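Local coordinates for bromo domain-containing protein (Trypanosoma brucei brucei, PDB 5KO4), which is of uncharacterised function but contains a bromodomain, the four-helix module that in relatives reads acetylated lysines, so it probably binds acetyl-lysine marks, at residues D68-V73 with A96-F101. Sequence-based numbering, arbitrary orientation.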
ATOM      1  N   ASP A  68       4.248  20.223   3.782  1.00  8.86           N
ATOM      2  CA  ASP A  68       3.629  18.963   4.217  1.00  8.91           C
ATOM      3  C   ASP A  68       2.996  18.206   3.042  1.00  9.55           C
ATOM      4  O   ASP A  68       3.089  16.972   2.984  1.00  8.95           O
ATOM      5  CB  ASP A  68       2.580  19.205   5.291  1.00  9.49           C
ATOM      6  CG  ASP A  68       3.153  19.504   6.653  1.00 12.60           C
ATOM      7  OD1 ASP A  68       4.398  19.410   6.816  1.00 12.47           O
ATOM      8  OD2 ASP A  68       2.367  19.860   7.555  1.00 14.16           O
ATOM      9  N   MET A  69       2.388  18.928   2.083  1.00  8.20           N
ATOM     10  CA  MET A  69       1.820  18.286   0.913  1.00  7.98           C
ATOM     11  C   MET A  69       2.894  17.608   0.085  1.00  9.27           C
ATOM     12  O   MET A  69       2.722  16.454  -0.331  1.00  9.75           O
ATOM     13  CB  MET A  69       1.095  19.325   0.066  1.00  9.23           C
ATOM     14  CG  MET A  69      -0.139  19.931   0.750  1.00  9.92           C
ATOM     15  SD  MET A  69      -1.536  18.786   0.819  1.00 12.00           S
ATOM     16  CE  MET A  69      -2.080  18.845  -0.868  1.00 13.28           C
ATOM     17  N   ARG A  70       4.021  18.290  -0.123  1.00  8.92           N
ATOM     18  CA  ARG A  70       5.136  17.734  -0.890  1.00  9.16           C
ATOM     19  C   ARG A  70       5.732  16.533  -0.163  1.00 10.71           C
ATOM     20  O   ARG A  70       6.205  15.590  -0.791  1.00 11.14           O
ATOM     21  CB  ARG A  70       6.211  18.810  -1.125  1.00 10.50           C
ATOM     22  CG  ARG A  70       5.806  19.840  -2.157  1.00 10.56           C
ATOM     23  CD  ARG A  70       6.794  20.975  -2.261  1.00 12.72           C
ATOM     24  NE  ARG A  70       6.416  21.901  -3.328  1.00 11.72           N
ATOM     25  CZ  ARG A  70       6.971  23.093  -3.529  1.00 16.69           C
ATOM     26  NH1 ARG A  70       7.944  23.527  -2.731  1.00 16.56           N
ATOM     27  NH2 ARG A  70       6.551  23.865  -4.521  1.00 16.25           N
ATOM     28  N   LEU A  71       5.719  16.559   1.163  1.00  8.43           N
ATOM     29  CA  LEU A  71       6.274  15.462   1.956  1.00  8.30           C
ATOM     30  C   LEU A  71       5.492  14.141   1.754  1.00  9.27           C
ATOM     31  O   LEU A  71       6.090  13.059   1.708  1.00  9.60           O
ATOM     32  CB  LEU A  71       6.241  15.874   3.424  1.00  8.91           C
ATOM     33  CG  LEU A  71       6.743  14.891   4.445  1.00 11.93           C
ATOM     34  CD1 LEU A  71       8.193  14.473   4.154  1.00 12.02           C
ATOM     35  CD2 LEU A  71       6.606  15.478   5.830  1.00 11.67           C
ATOM     36  N   VAL A  72       4.169  14.220   1.591  1.00  8.32           N
ATOM     37  CA  VAL A  72       3.384  12.999   1.387  1.00  8.24           C
ATOM     38  C   VAL A  72       3.871  12.283   0.136  1.00  9.88           C
ATOM     39  O   VAL A  72       4.097  11.064   0.139  1.00 10.03           O
ATOM     40  CB  VAL A  72       1.881  13.309   1.258  1.00  9.90           C
ATOM     41  CG1 VAL A  72       1.086  12.048   0.933  1.00 10.44           C
ATOM     42  CG2 VAL A  72       1.342  13.957   2.522  1.00  9.70           C
ATOM     43  N   VAL A  73       4.025  13.037  -0.945  1.00  9.01           N
ATOM     44  CA  VAL A  73       4.389  12.409  -2.215  1.00  9.03           C
ATOM     45  C   VAL A  73       5.879  12.010  -2.223  1.00 10.09           C
ATOM     46  O   VAL A  73       6.201  10.919  -2.709  1.00  9.55           O
ATOM     47  CB  VAL A  73       3.995  13.258  -3.457  1.00 12.34           C
ATOM     48  CG1 VAL A  73       2.490  13.497  -3.481  1.00 12.16           C
ATOM     49  CG2 VAL A  73       4.749  14.583  -3.526  1.00 12.26           C
ATOM     50  N   ALA A  96      -0.797  17.853  -9.929  1.00  9.81           N
ATOM     51  CA  ALA A  96      -1.974  18.657  -9.643  1.00 10.96           C
ATOM     52  C   ALA A  96      -1.714  19.711  -8.613  1.00 12.99           C
ATOM     53  O   ALA A  96      -2.048  20.870  -8.837  1.00 13.08           O
ATOM     54  CB  ALA A  96      -3.117  17.778  -9.178  1.00 12.53           C
ATOM     55  N   MET A  97      -1.175  19.353  -7.468  0.60 10.80           N
ATOM     56  CA  MET A  97      -1.010  20.373  -6.444  0.60  9.69           C
ATOM     57  C   MET A  97       0.037  21.443  -6.884  0.60 12.40           C
ATOM     58  O   MET A  97      -0.209  22.622  -6.654  0.60 10.98           O
ATOM     59  CB  MET A  97      -0.667  19.756  -5.087  0.60 11.59           C
ATOM     60  CG  MET A  97       0.672  19.138  -5.014  0.60 12.20           C
ATOM     61  SD  MET A  97       0.809  17.966  -3.640  0.60 13.80           S
ATOM     62  CE  MET A  97       2.505  17.901  -3.500  0.60 11.05           C
ATOM     63  N   GLU A  98       1.100  21.070  -7.630  1.00 10.39           N
ATOM     64  CA  GLU A  98       2.059  22.080  -8.116  1.00 10.88           C
ATOM     65  C   GLU A  98       1.395  23.028  -9.143  1.00 13.04           C
ATOM     66  O   GLU A  98       1.628  24.239  -9.105  1.00 13.92           O
ATOM     67  CB  GLU A  98       3.307  21.431  -8.720  1.00 12.76           C
ATOM     68  CG  GLU A  98       4.165  20.684  -7.707  1.00 15.55           C
ATOM     69  CD  GLU A  98       4.709  21.500  -6.552  1.00 16.93           C
ATOM     70  OE1 GLU A  98       4.978  22.707  -6.740  1.00 17.05           O
ATOM     71  OE2 GLU A  98       4.880  20.922  -5.453  1.00 17.36           O
ATOM     72  N   ASP A  99       0.491  22.502  -9.985  1.00 10.39           N
ATOM     73  CA  ASP A  99      -0.239  23.347 -10.937  1.00 10.42           C
ATOM     74  C   ASP A  99      -1.127  24.348 -10.220  1.00 14.43           C
ATOM     75  O   ASP A  99      -1.402  25.421 -10.765  1.00 16.16           O
ATOM     76  CB  ASP A  99      -1.142  22.494 -11.840  1.00 11.50           C
ATOM     77  CG  ASP A  99      -0.443  21.627 -12.865  1.00 13.42           C
ATOM     78  OD1 ASP A  99       0.780  21.831 -13.098  1.00 12.76           O
ATOM     79  OD2 ASP A  99      -1.103  20.725 -13.418  1.00 11.77           O
ATOM     80  N   LEU A 100      -1.668  23.968  -9.058  1.00 10.69           N
ATOM     81  CA  LEU A 100      -2.555  24.833  -8.287  1.00 11.03           C
ATOM     82  C   LEU A 100      -1.776  25.788  -7.373  1.00 14.44           C
ATOM     83  O   LEU A 100      -2.194  26.931  -7.258  1.00 14.81           O
ATOM     84  CB  LEU A 100      -3.515  23.990  -7.461  1.00 12.06           C
ATOM     85  CG  LEU A 100      -4.433  23.081  -8.273  1.00 15.73           C
ATOM     86  CD1 LEU A 100      -5.277  22.199  -7.367  1.00 17.24           C
ATOM     87  CD2 LEU A 100      -5.319  23.879  -9.207  1.00 18.10           C
ATOM     88  N   PHE A 101      -0.624  25.373  -6.803  1.00 12.72           N
ATOM     89  CA  PHE A 101       0.139  26.295  -5.941  1.00 12.67           C
ATOM     90  C   PHE A 101       0.560  27.534  -6.708  1.00 19.42           C
ATOM     91  O   PHE A 101       0.535  28.624  -6.148  1.00 19.69           O
ATOM     92  CB  PHE A 101       1.407  25.656  -5.381  1.00 13.62           C
ATOM     93  CG  PHE A 101       1.287  24.409  -4.553  1.00 13.55           C
ATOM     94  CD1 PHE A 101       0.183  24.194  -3.736  1.00 12.72           C
ATOM     95  CD2 PHE A 101       2.328  23.507  -4.490  1.00 12.79           C
ATOM     96  CE1 PHE A 101       0.091  23.045  -2.953  1.00 13.91           C
ATOM     97  CE2 PHE A 101       2.258  22.392  -3.668  1.00 13.56           C
ATOM     98  CZ  PHE A 101       1.138  22.162  -2.908  1.00 13.52           C
TER
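With its chain straight from CG to NE (chi2 173°, chi3 176°), Arg70 reaches across to Glu98, whose chain folds back at chi2 (-59°) to set the carboxylate against it. Arg70 grips the acid side-on: NE donates to Glu98 OE2 over 2.8 Å, and Arg70 NH2 to Glu98 OE1 over 3.0 Å. Both oxygens use their syn lone pairs, and the two flat groups lie nearly coplanar, so the paired bonds fix the turn of the guanidinium as well as its position. Beneath this salt bridge, on the buried side, Met97, in the conformer given here, one of two, runs out extended beyond CG and lays its methyl CE 3.5 Å from Met69 O and 3.7 Å from Arg70 CA. Met97 CE also meets Val73 CG2 tip to tip, 4.0 Å apart. Helices 62-80 and 85-104, the last two of the left-handed four-helix bundle of the bromodomain, run antiparallel here, the axes of the two short segments approaching to 11.3 Å, a gap that Met97 spans in this conformer. The Met69 and Met97 side chains lie alongside, running opposite ways, with Met69 CB 4.0 Å from Met97 SD. One helical turn after Met97, Phe101 presents the edge of its ring to Met69, CZ standing 4.1 Å from Met69 CB. Met69 also packs on Leu15 and Val18 of helix 8-21 and on Trp47 and Ile50 of helix 47-55.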